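Local structure of DyP2 (Amycolatopsis sp. ATCC 39116, 4G2C) at residues Lys353-Gly358 and Lys370-Arg375. The protein is a multifunctional dye-decolourising peroxidase from a lignin-reactive bacterium that probably uses its heme to oxidise dyes and other substrates with hydrogen peroxide. Numbering follows the deposited sequence.
Sequences KTNPRG and KHLMAR. With HEM (protoporphyrin IX containing Fe), chain C.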
loop_
_atom_site.group_PDB
_atom_site.type_symbol
_atom_site.label_atom_id
_atom_site.label_comp_id
_atom_site.label_asym_id
_atom_site.label_seq_id
_atom_site.Cartn_x
_atom_site.Cartn_y
_atom_site.Cartn_z
ATOM N N LYS A 353 6.865 -11.619 -6.417
ATOM C CA LYS A 353 6.028 -11.185 -7.534
ATOM C C LYS A 353 6.000 -9.645 -7.601
ATOM O O LYS A 353 6.157 -9.061 -8.670
ATOM C CB LYS A 353 4.583 -11.698 -7.383
ATOM C CG LYS A 353 4.325 -13.197 -7.639
ATOM C CD LYS A 353 4.448 -13.625 -9.132
ATOM C CE LYS A 353 3.230 -13.234 -9.945
ATOM N NZ LYS A 353 3.218 -13.745 -11.343
ATOM N N THR A 354 5.814 -8.998 -6.454
ATOM C CA THR A 354 5.555 -7.562 -6.434
ATOM C C THR A 354 6.823 -6.713 -6.275
ATOM O O THR A 354 6.800 -5.497 -6.453
ATOM C CB THR A 354 4.531 -7.204 -5.358
ATOM O OG1 THR A 354 5.068 -7.507 -4.066
ATOM C CG2 THR A 354 3.256 -8.015 -5.574
ATOM N N ASN A 355 7.921 -7.365 -5.927
ATOM C CA ASN A 355 9.235 -6.738 -5.955
ATOM C C ASN A 355 10.310 -7.804 -6.056
ATOM O O ASN A 355 10.829 -8.282 -5.039
ATOM C CB ASN A 355 9.475 -5.856 -4.728
ATOM C CG ASN A 355 10.856 -5.220 -4.736
ATOM O OD1 ASN A 355 11.599 -5.355 -5.713
ATOM N ND2 ASN A 355 11.206 -4.512 -3.654
ATOM N N PRO A 356 10.640 -8.186 -7.291
ATOM C CA PRO A 356 11.726 -9.116 -7.594
ATOM C C PRO A 356 13.108 -8.587 -7.187
ATOM O O PRO A 356 14.074 -9.336 -7.280
ATOM C CB PRO A 356 11.669 -9.243 -9.131
ATOM C CG PRO A 356 10.341 -8.682 -9.541
ATOM C CD PRO A 356 10.003 -7.649 -8.509
ATOM N N ARG A 357 13.211 -7.331 -6.771
ATOM C CA ARG A 357 14.489 -6.790 -6.310
ATOM C C ARG A 357 15.632 -7.049 -7.295
ATOM O O ARG A 357 16.729 -7.446 -6.895
ATOM C CB ARG A 357 14.836 -7.342 -4.916
ATOM C CG ARG A 357 13.831 -6.924 -3.845
ATOM C CD ARG A 357 14.134 -7.472 -2.449
ATOM N NE ARG A 357 13.018 -7.155 -1.557
ATOM C CZ ARG A 357 13.129 -6.698 -0.307
ATOM N NH1 ARG A 357 14.315 -6.535 0.263
ATOM N NH2 ARG A 357 12.031 -6.426 0.384
ATOM N N GLY A 358 15.368 -6.839 -8.581
ATOM C CA GLY A 358 16.407 -6.948 -9.596
ATOM C C GLY A 358 16.557 -8.325 -10.238
ATOM O O GLY A 358 17.401 -8.523 -11.112
ATOM N N LYS A 370 11.547 1.003 -10.738
ATOM C CA LYS A 370 10.778 2.229 -10.922
ATOM C C LYS A 370 9.290 1.971 -10.734
ATOM O O LYS A 370 8.534 2.908 -10.533
ATOM C CB LYS A 370 11.050 2.874 -12.276
ATOM C CG LYS A 370 12.461 3.445 -12.403
ATOM C CD LYS A 370 12.696 4.066 -13.771
ATOM C CE LYS A 370 14.125 4.592 -13.902
ATOM N NZ LYS A 370 14.317 5.305 -15.193
ATOM N N HIS A 371 8.888 0.698 -10.775
ATOM C CA HIS A 371 7.481 0.327 -10.605
ATOM C C HIS A 371 7.045 0.252 -9.132
ATOM O O HIS A 371 5.847 0.173 -8.832
ATOM C CB HIS A 371 7.223 -1.011 -11.294
ATOM C CG HIS A 371 7.659 -1.047 -12.724
ATOM N ND1 HIS A 371 6.960 -0.417 -13.730
ATOM C CD2 HIS A 371 8.717 -1.650 -13.319
ATOM C CE1 HIS A 371 7.571 -0.626 -14.886
ATOM N NE2 HIS A 371 8.639 -1.369 -14.661
ATOM N N LEU A 372 8.028 0.264 -8.227
ATOM C CA LEU A 372 7.791 0.190 -6.790
ATOM C C LEU A 372 7.109 1.457 -6.295
ATOM O O LEU A 372 7.253 2.525 -6.890
ATOM C CB LEU A 372 9.103 -0.031 -6.030
ATOM C CG LEU A 372 9.869 -1.308 -6.399
ATOM C CD1 LEU A 372 11.110 -1.503 -5.506
ATOM C CD2 LEU A 372 8.955 -2.497 -6.301
ATOM N N MET A 373 6.386 1.340 -5.187
ATOM C CA MET A 373 5.539 2.429 -4.755
ATOM C C MET A 373 5.403 2.522 -3.238
ATOM O O MET A 373 5.623 1.558 -2.523
ATOM C CB MET A 373 4.160 2.276 -5.402
ATOM C CG MET A 373 3.245 1.360 -4.628
ATOM S SD MET A 373 1.987 0.606 -5.639
ATOM C CE MET A 373 2.979 -0.452 -6.701
ATOM N N ALA A 374 5.028 3.708 -2.772
ATOM C CA ALA A 374 4.705 3.958 -1.379
ATOM C C ALA A 374 3.331 3.388 -0.989
ATOM O O ALA A 374 2.302 3.854 -1.469
ATOM C CB ALA A 374 4.714 5.442 -1.129
ATOM N N ARG A 375 3.324 2.403 -0.099
ATOM C CA ARG A 375 2.083 1.805 0.379
ATOM C C ARG A 375 1.693 2.465 1.701
ATOM O O ARG A 375 2.541 2.660 2.581
ATOM C CB ARG A 375 2.253 0.295 0.566
ATOM C CG ARG A 375 2.592 -0.489 -0.723
ATOM C CD ARG A 375 2.805 -2.008 -0.438
ATOM N NE ARG A 375 4.050 -2.216 0.306
ATOM C CZ ARG A 375 4.202 -3.006 1.362
ATOM N NH1 ARG A 375 3.181 -3.731 1.830
ATOM N NH2 ARG A 375 5.394 -3.070 1.949
HETATM C CHA HEM C . 4.465 -6.563 0.917
HETATM C CHB HEM C . 0.240 -8.557 2.258
HETATM C CHC HEM C . -2.075 -6.188 -1.296
HETATM C CHD HEM C . 2.220 -4.853 -3.083
HETATM C C1A HEM C . 3.525 -7.296 1.602
HETATM C C2A HEM C . 3.786 -8.103 2.776
HETATM C C3A HEM C . 2.617 -8.644 3.142
HETATM C C4A HEM C . 1.585 -8.201 2.221
HETATM C CMA HEM C . 2.384 -9.584 4.337
HETATM C CAA HEM C . 5.175 -8.275 3.453
HETATM C CBA HEM C . 5.417 -7.110 4.418
HETATM C CGA HEM C . 6.007 -5.906 3.719
HETATM O O1A HEM C . 7.046 -6.026 3.043
HETATM O O2A HEM C . 5.443 -4.798 3.830
HETATM C C1B HEM C . -0.773 -8.112 1.421
HETATM C C2B HEM C . -2.197 -8.434 1.491
HETATM C C3B HEM C . -2.821 -7.766 0.499
HETATM C C4B HEM C . -1.833 -6.993 -0.213
HETATM C CMB HEM C . -2.843 -9.397 2.519
HETATM C CAB HEM C . -4.321 -7.735 0.133
HETATM C CBB HEM C . -5.253 -8.080 1.025
HETATM C C1C HEM C . -1.103 -5.687 -2.133
HETATM C C2C HEM C . -1.328 -5.096 -3.443
HETATM C C3C HEM C . -0.134 -4.713 -3.923
HETATM C C4C HEM C . 0.873 -5.056 -2.938
HETATM C CMC HEM C . -2.711 -4.908 -4.130
HETATM C CAC HEM C . 0.166 -4.066 -5.297
HETATM C CBC HEM C . -0.691 -4.177 -6.325
HETATM C C1D HEM C . 3.203 -5.134 -2.158
HETATM C C2D HEM C . 4.566 -4.686 -2.269
HETATM C C3D HEM C . 5.239 -5.211 -1.010
HETATM C C4D HEM C . 4.243 -5.930 -0.279
HETATM C CMD HEM C . 5.181 -3.850 -3.404
HETATM C CAD HEM C . 6.691 -5.064 -0.601
HETATM C CBD HEM C . 7.427 -6.051 -1.484
HETATM C CGD HEM C . 8.881 -5.802 -1.192
HETATM O O1D HEM C . 9.322 -4.635 -1.364
HETATM O O2D HEM C . 9.560 -6.765 -0.744
HETATM N NA HEM C . 2.186 -7.368 1.298
HETATM N NB HEM C . -0.603 -7.230 0.371
HETATM N NC HEM C . 0.255 -5.647 -1.858
HETATM N ND HEM C . 3.059 -5.857 -0.979
HETATM FE FE HEM C . 1.205 -6.722 -0.350
#
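Asn-355 and Leu-372 meet in a small van der Waals contact, leucine methyls against an amide and a backbone carbonyl, at the propionate edge of the heme pocket of this DyP-type peroxidase. It joins the end of helix 350-354 to the lead-in of strand 374-380, with no hydrogen bond between the two segments. The two side chains cross at about a right angle. Leu-372 CD1 lies 3.5 Å from Asn-355 ND2, and its CD2 is 3.7 Å from Thr-354 O. The Asn-355 amide works at both ends. With CG anti to the backbone N (chi1 179°), OD1 closes an Asx turn by accepting from Arg-357 N at 2.8 Å, and ND2 gives a nearly straight bond to heme O1D at 3.0 Å. Arg-357 NH2 takes the other oxygen of this propionate, heme O2D, in the plane of its guanidinium group. Asn-332 also binds that NH2. Thr-354 and Arg-375 lie on opposite faces of the heme. Thr-354 OG1, bonded to His-350 O, sits 3.4 Å from heme C2D. Arg-375 is placed like the distal arginine of DyP peroxidases. Its chain bends at chi3 (-70°), bringing heme C4D under the guanidinium rim. Arg-375 NH2 reaches heme O2A of the second propionate at 2.6 Å, while NH1 adds a weak bond. With an alanine in its place, O2A would probably lose both bonds and the ring its cover on this side. Arg-375 NH2 also bonds Ser-222 O.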